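Local atomic coordinates of maltose ABC transporter, periplasmic maltose-binding protein (PDB entry 2GHB), a protein that probably captures maltose and related maltodextrins in the periplasmic space and hands them to a membrane ABC transporter for import. Residues 4-9 with 31-36; 56-61 with 266-271; 109-114 with 229-234; 301-306 with 320-325. All blocks are in the same frame, centred on the assembly; numbering follows the deposited sequence. Where two conformers were deposited one is given.

Interaction 1 (4-9 with 31-36)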
loop_
_atom_site.group_PDB
_atom_site.type_symbol
_atom_site.label_atom_id
_atom_site.label_comp_id
_atom_site.label_asym_id
_atom_site.label_seq_id
_atom_site.Cartn_x
_atom_site.Cartn_y
_atom_site.Cartn_z
ATOM N N LYS A 4 -20.776 19.808 18.580
ATOM C CA LYS A 4 -20.169 19.698 17.237
ATOM C C LYS A 4 -19.039 18.653 17.078
ATOM O O LYS A 4 -18.429 18.198 18.052
ATOM C CB LYS A 4 -19.691 21.080 16.759
ATOM C CG LYS A 4 -18.205 21.330 16.854
ATOM C CD LYS A 4 -17.850 22.700 16.313
ATOM C CE LYS A 4 -16.532 23.195 16.912
ATOM N NZ LYS A 4 -16.471 24.700 16.977
ATOM N N LEU A 5 -18.792 18.270 15.825
ATOM C CA LEU A 5 -17.647 17.423 15.473
ATOM C C LEU A 5 -16.767 18.195 14.533
ATOM O O LEU A 5 -17.251 18.867 13.615
ATOM C CB LEU A 5 -18.074 16.135 14.785
ATOM C CG LEU A 5 -18.955 15.152 15.532
ATOM C CD1 LEU A 5 -19.368 14.049 14.560
ATOM C CD2 LEU A 5 -18.231 14.575 16.740
ATOM N N THR A 6 -15.471 18.116 14.785
ATOM C CA THR A 6 -14.479 18.695 13.941
ATOM C C THR A 6 -13.755 17.540 13.230
ATOM O O THR A 6 -13.463 16.521 13.850
ATOM C CB THR A 6 -13.485 19.540 14.760
ATOM O OG1 THR A 6 -14.194 20.614 15.403
ATOM C CG2 THR A 6 -12.404 20.114 13.858
ATOM N N ILE A 7 -13.493 17.718 11.937
ATOM C CA ILE A 7 -12.818 16.737 11.112
ATOM C C ILE A 7 -11.676 17.434 10.411
ATOM O O ILE A 7 -11.870 18.489 9.830
ATOM C CB ILE A 7 -13.746 16.157 10.007
ATOM C CG1 ILE A 7 -15.057 15.667 10.605
ATOM C CG2 ILE A 7 -13.044 15.014 9.240
ATOM C CD1 ILE A 7 -15.972 14.987 9.592
ATOM N N TRP A 8 -10.485 16.851 10.499
ATOM C CA TRP A 8 -9.352 17.275 9.680
ATOM C C TRP A 8 -9.227 16.282 8.529
ATOM O O TRP A 8 -9.049 15.063 8.752
ATOM C CB TRP A 8 -8.046 17.291 10.475
ATOM C CG TRP A 8 -8.037 18.241 11.653
ATOM C CD1 TRP A 8 -8.880 19.313 11.869
ATOM C CD2 TRP A 8 -7.115 18.236 12.757
ATOM N NE1 TRP A 8 -8.541 19.946 13.038
ATOM C CE2 TRP A 8 -7.469 19.309 13.602
ATOM C CE3 TRP A 8 -6.033 17.418 13.122
ATOM C CZ2 TRP A 8 -6.774 19.594 14.781
ATOM C CZ3 TRP A 8 -5.354 17.696 14.309
ATOM C CH2 TRP A 8 -5.727 18.770 15.117
ATOM N N CYS A 9 -9.291 16.799 7.304
ATOM C CA CYS A 9 -9.394 15.944 6.124
ATOM C C CYS A 9 -8.478 16.455 5.008
ATOM O O CYS A 9 -7.771 17.451 5.185
ATOM C CB CYS A 9 -10.863 15.877 5.684
ATOM S SG CYS A 9 -11.481 17.419 4.907
ATOM N N GLU A 31 -23.585 19.708 14.589
ATOM C CA GLU A 31 -22.858 20.498 13.564
ATOM C C GLU A 31 -21.507 19.839 13.234
ATOM O O GLU A 31 -20.787 19.411 14.136
ATOM C CB GLU A 31 -22.629 21.913 14.093
ATOM C CG GLU A 31 -21.633 22.813 13.323
ATOM C CD GLU A 31 -22.206 23.506 12.123
ATOM O OE1 GLU A 31 -23.456 23.588 11.996
ATOM O OE2 GLU A 31 -21.382 23.982 11.291
ATOM N N VAL A 32 -21.168 19.745 11.952
ATOM C CA VAL A 32 -19.888 19.154 11.549
ATOM C C VAL A 32 -19.020 20.201 10.889
ATOM O O VAL A 32 -19.324 20.687 9.813
ATOM C CB VAL A 32 -20.088 17.924 10.642
ATOM C CG1 VAL A 32 -18.756 17.361 10.195
ATOM C CG2 VAL A 32 -20.917 16.875 11.385
ATOM N N GLU A 33 -17.949 20.569 11.575
ATOM C CA GLU A 33 -16.997 21.548 11.088
ATOM C C GLU A 33 -15.873 20.778 10.381
ATOM O O GLU A 33 -15.372 19.805 10.930
ATOM C CB GLU A 33 -16.534 22.388 12.290
ATOM C CG GLU A 33 -15.153 22.937 12.256
ATOM C CD GLU A 33 -14.804 23.629 13.580
ATOM O OE1 GLU A 33 -15.439 24.659 13.847
ATOM O OE2 GLU A 33 -13.932 23.131 14.353
ATOM N N VAL A 34 -15.510 21.190 9.168
ATOM C CA VAL A 34 -14.630 20.397 8.298
ATOM C C VAL A 34 -13.484 21.251 7.822
ATOM O O VAL A 34 -13.719 22.296 7.278
ATOM C CB VAL A 34 -15.372 19.835 7.053
ATOM C CG1 VAL A 34 -14.412 19.103 6.153
ATOM C CG2 VAL A 34 -16.494 18.906 7.480
ATOM N N GLN A 35 -12.259 20.794 8.044
ATOM C CA GLN A 35 -11.045 21.596 7.831
ATOM C C GLN A 35 -9.962 20.804 7.063
ATOM O O GLN A 35 -9.579 19.720 7.475
ATOM C CB GLN A 35 -10.522 22.024 9.220
ATOM C CG GLN A 35 -9.407 23.004 9.231
ATOM C CD GLN A 35 -8.872 23.292 10.634
ATOM O OE1 GLN A 35 -9.582 23.155 11.654
ATOM N NE2 GLN A 35 -7.601 23.678 10.693
ATOM N N TYR A 36 -9.469 21.344 5.956
ATOM C CA TYR A 36 -8.317 20.756 5.268
ATOM C C TYR A 36 -7.054 20.967 6.094
ATOM O O TYR A 36 -6.751 22.088 6.489
ATOM C CB TYR A 36 -8.148 21.340 3.864
ATOM C CG TYR A 36 -6.764 21.198 3.275
ATOM C CD1 TYR A 36 -6.121 19.973 3.255
ATOM C CD2 TYR A 36 -6.095 22.290 2.737
ATOM C CE1 TYR A 36 -4.856 19.836 2.727
ATOM C CE2 TYR A 36 -4.825 22.159 2.198
ATOM C CZ TYR A 36 -4.208 20.933 2.195
ATOM O OH TYR A 36 -2.931 20.765 1.658
#
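Ile-7 and Val-32 mesh on the buried side of two parallel strands, 4-9 and 31-36, with CD1 of Ile-7 reaching back to 3.7 Å from CG1 of Val-32. The same methyl lies more loosely against Val-34 CG2, so it sits in the dip between the two valines. Two residues on, Cys-9 turns SG into the space between its own backbone N and carbonyl (chi1 73°), which brings the sulfur to 3.6 Å from Val-34 CG1. Helix 14-28 closes over this face, Phe-24 resting on Leu-5 and Val-32, and it links the two strands as the crossover of a beta-alpha-beta unit, the opening element of the periplasmic binding protein fold. The face bearing Lys-4, Thr-6 and Trp-8 carries the polar groups. There the extended Glu-33 leans across its neighbour strand and lies alongside Thr-6, whose OG1 donates to OE2 at 2.7 Å from well above the carboxylate plane. The other oxygen, OE1, meets Lys-4 NZ in a weak salt bridge of 3.3 Å. Further along, the amide of Gln-35 stands beside the Trp-8 indole, the planes 65° apart. Five backbone bonds join the strands, among them Leu-5 N to Glu-31 O at 2.9 Å.

Interaction 2 (56-61 with 266-271)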
loop_
_atom_site.group_PDB
_atom_site.type_symbol
_atom_site.label_atom_id
_atom_site.label_comp_id
_atom_site.label_asym_id
_atom_site.label_seq_id
_atom_site.Cartn_x
_atom_site.Cartn_y
_atom_site.Cartn_z
ATOM N N ALA A 56 -8.952 17.258 16.773
ATOM C CA ALA A 56 -10.170 17.039 15.975
ATOM C C ALA A 56 -10.794 15.739 16.394
ATOM O O ALA A 56 -10.104 14.861 16.907
ATOM C CB ALA A 56 -9.865 17.047 14.476
ATOM N N ASP A 57 -12.102 15.620 16.216
ATOM C CA ASP A 57 -12.827 14.427 16.637
ATOM C C ASP A 57 -12.608 13.226 15.677
ATOM O O ASP A 57 -12.611 12.032 16.090
ATOM C CB ASP A 57 -14.304 14.741 16.709
ATOM C CG ASP A 57 -14.586 15.888 17.644
ATOM O OD1 ASP A 57 -14.537 15.654 18.864
ATOM O OD2 ASP A 57 -14.793 17.014 17.145
ATOM N N ILE A 58 -12.451 13.567 14.408
ATOM C CA ILE A 58 -12.127 12.594 13.350
ATOM C C ILE A 58 -10.978 13.178 12.556
ATOM O O ILE A 58 -10.950 14.370 12.301
ATOM C CB ILE A 58 -13.336 12.333 12.425
ATOM C CG1 ILE A 58 -14.463 11.726 13.256
ATOM C CG2 ILE A 58 -12.930 11.404 11.246
ATOM C CD1 ILE A 58 -15.815 11.644 12.502
ATOM N N ILE A 59 -9.983 12.344 12.249
ATOM C CA ILE A 59 -8.874 12.739 11.368
ATOM C C ILE A 59 -8.695 11.726 10.250
ATOM O O ILE A 59 -9.105 10.586 10.375
ATOM C CB ILE A 59 -7.514 12.840 12.130
ATOM C CG1 ILE A 59 -7.096 11.464 12.711
ATOM C CG2 ILE A 59 -7.607 13.923 13.266
ATOM C CD1 ILE A 59 -5.682 11.418 13.294
ATOM N N VAL A 60 -8.085 12.179 9.170
ATOM C CA VAL A 60 -7.609 11.307 8.108
ATOM C C VAL A 60 -6.103 11.076 8.352
ATOM O O VAL A 60 -5.437 11.886 9.014
ATOM C CB VAL A 60 -7.900 11.953 6.715
ATOM C CG1 VAL A 60 -6.959 11.460 5.661
ATOM C CG2 VAL A 60 -9.323 11.682 6.306
ATOM N N GLY A 61 -5.563 9.982 7.840
ATOM C CA GLY A 61 -4.143 9.713 8.026
ATOM C C GLY A 61 -3.712 8.400 7.413
ATOM O O GLY A 61 -4.534 7.665 6.859
ATOM N N PHE A 266 -9.913 7.013 7.850
ATOM C CA PHE A 266 -10.443 7.910 8.874
ATOM C C PHE A 266 -10.301 7.287 10.271
ATOM O O PHE A 266 -10.606 6.117 10.467
ATOM C CB PHE A 266 -11.911 8.197 8.636
ATOM C CG PHE A 266 -12.197 8.963 7.383
ATOM C CD1 PHE A 266 -12.309 10.337 7.415
ATOM C CD2 PHE A 266 -12.403 8.297 6.176
ATOM C CE1 PHE A 266 -12.606 11.045 6.281
ATOM C CE2 PHE A 266 -12.711 8.998 5.029
ATOM C CZ PHE A 266 -12.796 10.376 5.066
ATOM N N MET A 267 -9.863 8.087 11.235
ATOM C CA MET A 267 -9.702 7.628 12.619
ATOM C C MET A 267 -10.464 8.556 13.597
ATOM O O MET A 267 -10.571 9.755 13.366
ATOM C CB MET A 267 -8.217 7.578 12.987
ATOM C CG MET A 267 -7.425 6.470 12.251
ATOM S SD MET A 267 -5.661 6.766 12.371
ATOM C CE MET A 267 -5.489 7.993 11.091
ATOM N N VAL A 268 -10.977 7.975 14.681
ATOM C CA VAL A 268 -11.705 8.709 15.720
ATOM C C VAL A 268 -10.771 8.988 16.944
ATOM O O VAL A 268 -10.059 8.082 17.420
ATOM C CB VAL A 268 -12.974 7.916 16.106
ATOM C CG1 VAL A 268 -13.694 8.499 17.332
ATOM C CG2 VAL A 268 -13.948 7.839 14.892
ATOM N N ASN A 269 -10.740 10.249 17.389
ATOM C CA ASN A 269 -10.070 10.677 18.637
ATOM C C ASN A 269 -10.676 10.010 19.909
ATOM O O ASN A 269 -11.825 10.264 20.269
ATOM C CB ASN A 269 -10.180 12.207 18.723
ATOM C CG ASN A 269 -9.273 12.854 19.812
ATOM O OD1 ASN A 269 -8.652 12.191 20.658
ATOM N ND2 ASN A 269 -9.212 14.168 19.773
ATOM N N ALA A 270 -9.896 9.189 20.604
ATOM C CA ALA A 270 -10.352 8.533 21.831
ATOM C C ALA A 270 -10.511 9.488 23.043
ATOM O O ALA A 270 -11.099 9.105 24.052
ATOM C CB ALA A 270 -9.398 7.356 22.201
ATOM N N LYS A 271 -9.959 10.686 22.938
ATOM C CA LYS A 271 -10.121 11.751 23.926
ATOM C C LYS A 271 -11.313 12.657 23.636
ATOM O O LYS A 271 -11.525 13.620 24.333
ATOM C CB LYS A 271 -8.889 12.663 23.928
ATOM C CG LYS A 271 -7.526 11.982 24.128
ATOM C CD LYS A 271 -7.582 10.908 25.215
ATOM C CE LYS A 271 -6.182 10.610 25.814
ATOM N NZ LYS A 271 -6.219 9.350 26.660
#
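Phe-266 meets strand 58-61 through its ring: CG2 of Val-60, in the conformer given, lies over one face, while CG2 of Ile-58 comes to the ring's edge, 4.0 Å from CD1. Met-267 follows with its side chain on the other side of the sheet. Its backbone pairs with Ile-59 in both directions, Met-267 N to Ile-59 O at 2.7 Å and Ile-59 N to Met-267 O at 2.9 Å, the hydrogen-bonded pair of an antiparallel register. Bent at chi3 (-80°), the thioether chain carries CE to 3.8 Å from Gly-61 CA. Val-268 returns to the Phe-266 side, loosely against Ile-58. Asn-269 bonds through backbone and side chain alike: its N donates to Asp-57 O, ND2 reaches Ala-56 O at 3.1 Å from above the carbonyl plane, and OD1 accepts from Lys-271 N in an Asx turn. A leucine in its place would probably leave Ala-56 O without this donor and the turn at Lys-271 without its acceptor. Strand 58-62 lies between 4-9 and 260-268, with Phe-281 and Leu-282 of helix 275-286 against the Ile-58 and Phe-266 side and Ile-42 and Phe-46 of helix 39-49 against Ile-59.

Interaction 3 (109-114 with 229-234)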
loop_
_atom_site.group_PDB
_atom_site.type_symbol
_atom_site.label_atom_id
_atom_site.label_comp_id
_atom_site.label_asym_id
_atom_site.label_seq_id
_atom_site.Cartn_x
_atom_site.Cartn_y
_atom_site.Cartn_z
ATOM N N GLU A 109 -2.882 1.829 -1.905
ATOM C CA GLU A 109 -1.796 2.129 -2.827
ATOM C C GLU A 109 -0.859 0.939 -2.864
ATOM O O GLU A 109 -0.292 0.577 -1.840
ATOM C CB GLU A 109 -1.015 3.331 -2.331
ATOM C CG GLU A 109 -0.112 3.956 -3.380
ATOM C CD GLU A 109 0.514 5.257 -2.898
ATOM O OE1 GLU A 109 1.190 5.239 -1.854
ATOM O OE2 GLU A 109 0.302 6.297 -3.549
ATOM N N ALA A 110 -0.725 0.307 -4.025
ATOM C CA ALA A 110 0.320 -0.718 -4.221
ATOM C C ALA A 110 0.872 -0.718 -5.648
ATOM O O ALA A 110 0.272 -0.117 -6.558
ATOM C CB ALA A 110 -0.192 -2.078 -3.852
ATOM N N ILE A 111 2.039 -1.354 -5.828
ATOM C CA ILE A 111 2.664 -1.431 -7.150
ATOM C C ILE A 111 2.030 -2.584 -7.928
ATOM O O ILE A 111 1.422 -3.513 -7.350
ATOM C CB ILE A 111 4.228 -1.531 -7.086
ATOM C CG1 ILE A 111 4.690 -2.873 -6.471
ATOM C CG2 ILE A 111 4.805 -0.344 -6.347
ATOM C CD1 ILE A 111 6.182 -2.897 -6.015
ATOM N N ALA A 112 2.142 -2.494 -9.247
ATOM C CA ALA A 112 1.668 -3.561 -10.149
ATOM C C ALA A 112 2.469 -3.582 -11.454
ATOM O O ALA A 112 3.367 -2.775 -11.652
ATOM C CB ALA A 112 0.181 -3.385 -10.449
ATOM N N LEU A 113 2.114 -4.497 -12.346
ATOM C CA LEU A 113 2.753 -4.545 -13.678
ATOM C C LEU A 113 2.267 -3.398 -14.553
ATOM O O LEU A 113 1.073 -3.300 -14.860
ATOM C CB LEU A 113 2.482 -5.870 -14.387
ATOM C CG LEU A 113 3.246 -6.049 -15.729
ATOM C CD1 LEU A 113 4.723 -6.285 -15.479
ATOM C CD2 LEU A 113 2.667 -7.185 -16.521
ATOM N N ILE A 114 3.191 -2.519 -14.917
ATOM C CA ILE A 114 2.940 -1.484 -15.898
ATOM C C ILE A 114 3.764 -1.840 -17.154
ATOM O O ILE A 114 4.959 -2.128 -17.052
ATOM C CB ILE A 114 3.348 -0.123 -15.376
ATOM C CG1 ILE A 114 2.775 0.087 -13.966
ATOM C CG2 ILE A 114 2.877 0.986 -16.352
ATOM C CD1 ILE A 114 3.077 1.426 -13.405
ATOM N N GLY A 229 3.852 1.969 -9.036
ATOM C CA GLY A 229 2.521 2.283 -8.515
ATOM C C GLY A 229 1.762 3.366 -9.271
ATOM O O GLY A 229 2.252 3.894 -10.271
ATOM N N PRO A 230 0.559 3.718 -8.771
ATOM C CA PRO A 230 -0.342 4.668 -9.419
ATOM C C PRO A 230 0.198 6.085 -9.559
ATOM O O PRO A 230 -0.216 6.792 -10.476
ATOM C CB PRO A 230 -1.581 4.648 -8.509
ATOM C CG PRO A 230 -1.482 3.372 -7.762
ATOM C CD PRO A 230 -0.040 3.183 -7.535
ATOM N N TRP A 231 1.084 6.486 -8.644
ATOM C CA TRP A 231 1.774 7.784 -8.663
ATOM C C TRP A 231 2.638 8.107 -9.899
ATOM O O TRP A 231 2.955 9.283 -10.151
ATOM C CB TRP A 231 2.674 7.905 -7.431
ATOM C CG TRP A 231 3.759 6.827 -7.356
ATOM C CD1 TRP A 231 4.970 6.839 -7.989
ATOM C CD2 TRP A 231 3.716 5.610 -6.598
ATOM N NE1 TRP A 231 5.677 5.707 -7.686
ATOM C CE2 TRP A 231 4.928 4.923 -6.847
ATOM C CE3 TRP A 231 2.770 5.025 -5.755
ATOM C CZ2 TRP A 231 5.231 3.681 -6.254
ATOM C CZ3 TRP A 231 3.061 3.784 -5.180
ATOM C CH2 TRP A 231 4.285 3.126 -5.432
ATOM N N ALA A 232 3.037 7.080 -10.643
ATOM C CA ALA A 232 3.899 7.260 -11.823
ATOM C C ALA A 232 3.123 7.471 -13.135
ATOM O O ALA A 232 3.683 7.957 -14.113
ATOM C CB ALA A 232 4.846 6.064 -11.968
ATOM N N ILE A 233 1.847 7.107 -13.139
ATOM C CA ILE A 233 1.095 6.865 -14.365
ATOM C C ILE A 233 0.841 8.119 -15.211
ATOM O O ILE A 233 0.791 8.038 -16.445
ATOM C CB ILE A 233 -0.244 6.157 -14.030
ATOM C CG1 ILE A 233 0.027 4.727 -13.588
ATOM C CG2 ILE A 233 -1.194 6.159 -15.199
ATOM C CD1 ILE A 233 0.457 3.789 -14.688
ATOM N N LYS A 234 0.693 9.261 -14.541
ATOM C CA LYS A 234 0.318 10.496 -15.210
ATOM C C LYS A 234 1.473 11.088 -15.994
ATOM O O LYS A 234 1.251 11.789 -16.984
ATOM C CB LYS A 234 -0.230 11.518 -14.204
ATOM C CG LYS A 234 -1.229 12.518 -14.824
ATOM C CD LYS A 234 -0.572 13.823 -15.222
ATOM C CE LYS A 234 -1.563 14.761 -15.917
ATOM N NZ LYS A 234 -2.163 14.141 -17.147
#
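Trp-231 holds its ring between its own backbone N and carbonyl (chi1 61°), folded back over Gly-229 CA and within reach of Glu-109 and Ile-111. Glu-109, with CG anti to its N (chi1 -164°), stretches out to meet the indole from the strand side. The two segments belong to a periplasmic solute-binding fold: 109-114 is part of the long strand 100-116, while 229-234 leads from strand 225-228, its antiparallel neighbour, into helix 233-238. No hydrogen bond crosses between them, and the contact rests on shape. CG of Glu-109 lies in the plane of the indole at its edge, 3.7 Å from CZ3, and the carboxylate is turned 80° to the ring, its OE2 3.5 Å from CE3. Cut back to an alanine, this side chain is likely to leave a gap at the CE3-CZ3 edge of the indole. Next along the same rim, CG2 of Ile-111 comes to 3.6 Å from CH2, obliquely to the ring. The indole nitrogen has its polar partner elsewhere, NE1 bonding to the hydroxyl of Tyr-211, while Tyr-156 and Tyr-157 of helix 155-164 also touch the ring, a gathering of aromatic groups consistent with the sugar-binding clefts of related maltose-binding proteins. Pro-230 sets CD 3.5 Å from Ala-110 O. Further along, the methyls of two isoleucines meet, Ile-114 CD1 lying 3.8 Å from Ile-233 CD1.

Interaction 4 (301-306 with 320-325)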
loop_
_atom_site.group_PDB
_atom_site.type_symbol
_atom_site.label_atom_id
_atom_site.label_comp_id
_atom_site.label_asym_id
_atom_site.label_seq_id
_atom_site.Cartn_x
_atom_site.Cartn_y
_atom_site.Cartn_z
ATOM N N ARG A 301 -8.184 7.507 -5.955
ATOM C CA ARG A 301 -7.231 6.557 -5.409
ATOM C C ARG A 301 -7.860 5.193 -5.311
ATOM O O ARG A 301 -9.080 5.111 -5.163
ATOM C CB ARG A 301 -6.839 7.024 -4.029
ATOM C CG ARG A 301 -6.042 8.273 -4.094
ATOM C CD ARG A 301 -5.967 8.925 -2.757
ATOM N NE ARG A 301 -5.192 10.138 -2.905
ATOM C CZ ARG A 301 -3.898 10.257 -2.631
ATOM N NH1 ARG A 301 -3.190 9.228 -2.173
ATOM N NH2 ARG A 301 -3.305 11.434 -2.841
ATOM N N LEU A 302 -7.042 4.130 -5.331
ATOM C CA LEU A 302 -7.578 2.759 -5.289
ATOM C C LEU A 302 -8.575 2.622 -4.124
ATOM O O LEU A 302 -8.214 2.926 -2.997
ATOM C CB LEU A 302 -6.471 1.687 -5.123
ATOM C CG LEU A 302 -5.176 1.845 -5.922
ATOM C CD1 LEU A 302 -4.245 0.700 -5.669
ATOM C CD2 LEU A 302 -5.475 1.988 -7.389
ATOM N N PRO A 303 -9.811 2.179 -4.405
ATOM C CA PRO A 303 -10.841 2.128 -3.378
ATOM C C PRO A 303 -10.589 1.057 -2.329
ATOM O O PRO A 303 -9.977 0.013 -2.624
ATOM C CB PRO A 303 -12.115 1.799 -4.164
ATOM C CG PRO A 303 -11.642 1.133 -5.389
ATOM C CD PRO A 303 -10.317 1.704 -5.706
ATOM N N SER A 304 -11.065 1.328 -1.113
ATOM C CA SER A 304 -10.998 0.378 -0.006
ATOM C C SER A 304 -12.172 -0.613 -0.007
ATOM O O SER A 304 -12.138 -1.599 0.729
ATOM C CB SER A 304 -10.995 1.162 1.304
ATOM O OG SER A 304 -12.189 1.942 1.396
ATOM N N ARG A 305 -13.194 -0.356 -0.842
ATOM C CA ARG A 305 -14.408 -1.170 -0.902
ATOM C C ARG A 305 -14.549 -1.915 -2.228
ATOM O O ARG A 305 -14.333 -1.350 -3.308
ATOM C CB ARG A 305 -15.672 -0.311 -0.709
ATOM C CG ARG A 305 -15.864 0.245 0.690
ATOM C CD ARG A 305 -17.154 1.003 0.795
ATOM N NE ARG A 305 -18.304 0.109 0.682
ATOM C CZ ARG A 305 -19.226 -0.085 1.626
ATOM N NH1 ARG A 305 -19.188 0.585 2.763
ATOM N NH2 ARG A 305 -20.229 -0.921 1.401
ATOM N N LYS A 306 -14.923 -3.181 -2.123
ATOM C CA LYS A 306 -15.079 -4.070 -3.262
ATOM C C LYS A 306 -16.224 -3.608 -4.151
ATOM O O LYS A 306 -16.121 -3.652 -5.377
ATOM C CB LYS A 306 -15.305 -5.497 -2.772
ATOM C CG LYS A 306 -14.109 -6.105 -2.030
ATOM C CD LYS A 306 -14.412 -7.437 -1.344
ATOM C CE LYS A 306 -15.357 -7.299 -0.151
ATOM N NZ LYS A 306 -15.455 -8.588 0.650
ATOM N N GLY A 320 -6.363 -3.078 -12.271
ATOM C CA GLY A 320 -5.111 -3.817 -12.186
ATOM C C GLY A 320 -4.390 -3.497 -10.891
ATOM O O GLY A 320 -3.956 -4.407 -10.186
ATOM N N PHE A 321 -4.286 -2.204 -10.592
ATOM C CA PHE A 321 -3.739 -1.731 -9.308
ATOM C C PHE A 321 -4.506 -2.279 -8.093
ATOM O O PHE A 321 -3.884 -2.725 -7.123
ATOM C CB PHE A 321 -3.720 -0.195 -9.224
ATOM C CG PHE A 321 -2.607 0.453 -10.002
ATOM C CD1 PHE A 321 -1.277 0.067 -9.811
ATOM C CD2 PHE A 321 -2.880 1.461 -10.919
ATOM C CE1 PHE A 321 -0.258 0.665 -10.524
ATOM C CE2 PHE A 321 -1.860 2.061 -11.635
ATOM C CZ PHE A 321 -0.548 1.680 -11.427
ATOM N N THR A 322 -5.838 -2.268 -8.152
ATOM C CA THR A 322 -6.627 -2.600 -6.960
ATOM C C THR A 322 -6.578 -4.096 -6.678
ATOM O O THR A 322 -6.557 -4.521 -5.525
ATOM C CB THR A 322 -8.089 -2.049 -7.047
ATOM O OG1 THR A 322 -8.052 -0.633 -7.237
ATOM C CG2 THR A 322 -8.864 -2.317 -5.756
ATOM N N LEU A 323 -6.542 -4.902 -7.736
ATOM C CA LEU A 323 -6.357 -6.339 -7.598
ATOM C C LEU A 323 -4.996 -6.690 -6.990
ATOM O O LEU A 323 -4.875 -7.630 -6.210
ATOM C CB LEU A 323 -6.497 -7.017 -8.957
ATOM C CG LEU A 323 -7.857 -6.860 -9.653
ATOM C CD1 LEU A 323 -7.872 -7.711 -10.920
ATOM C CD2 LEU A 323 -9.019 -7.203 -8.730
ATOM N N SER A 324 -3.979 -5.921 -7.349
ATOM C CA SER A 324 -2.637 -6.092 -6.791
ATOM C C SER A 324 -2.690 -5.781 -5.285
ATOM O O SER A 324 -2.257 -6.596 -4.432
ATOM C CB SER A 324 -1.652 -5.183 -7.557
ATOM O OG SER A 324 -0.301 -5.425 -7.223
ATOM N N ALA A 325 -3.252 -4.617 -4.960
ATOM C CA ALA A 325 -3.374 -4.197 -3.557
ATOM C C ALA A 325 -4.190 -5.204 -2.712
ATOM O O ALA A 325 -3.804 -5.536 -1.611
ATOM C CB ALA A 325 -3.964 -2.791 -3.464
#
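Leu-302 drives its branched end against helix 320-325, spreading its two methyls around the first side-chain carbon of Phe-321. CD2 comes to 3.3 Å from Phe-321 CB, a tight approach, and CD1 stands 3.7 Å from that same CB. With CG anti to the carbonyl carbon (chi1 -42°), both leucine methyls are brought to this CB, and CD1 continues as far as Ala-325 CB, 4.1 Å away and one helical turn on from Phe-321. The side chains of Leu-302 and Phe-321 run roughly perpendicular, and the phenyl ring leads away from the leucine. Thr-322 runs antiparallel to the leucine side chain, with OG1 3.5 Å from Leu-302 CB and 3.6 Å from Pro-303 CD. These are contacts with carbon; the hydroxyl's hydrogen bond is to the backbone oxygen of Val-318, one turn earlier in the helix, which holds OG1 close to the helix backbone.

In fold terms, a short, weakly bonded strand at 302-303 is packed against helix 316-327, with helix 306-312 between them in sequence, in a periplasmic solute-binding protein. Leu-302 pairs by backbone with Met-108 of strand 100-116, which joins the short strand to the large mixed sheet. Pro-303 in turn rests on Val-308 and Leu-309 of helix 306-312, and Leu-309 also touches Thr-322. Phe-321 lies against Ala-112 of strand 100-116.

In the fold
All four contacts reach one mixed sheet. Interactions 1 and 2 share it directly, their centres 10 Å apart: strands 4-9 and 58-62 are neighbours, Asp-57 OD2 lies 2.7 Å from Thr-6 N, and Ala-56 CB packs 3.4 Å from Trp-8 CE2. Interactions 3 and 4 form a second cluster, centres 11 Å apart, where Ser-324 OG meets Ile-111 O at 2.6 Å and the Phe-321 ring packs on Gly-229 and Pro-230. Between the clusters, interactions 2 and 4 come to about 8 Å at their nearest atoms, with strand 100-116 adjoining both 260-268 and 302-303. Trp-231 of interaction 3 may lie near the sugar cleft, as in related proteins.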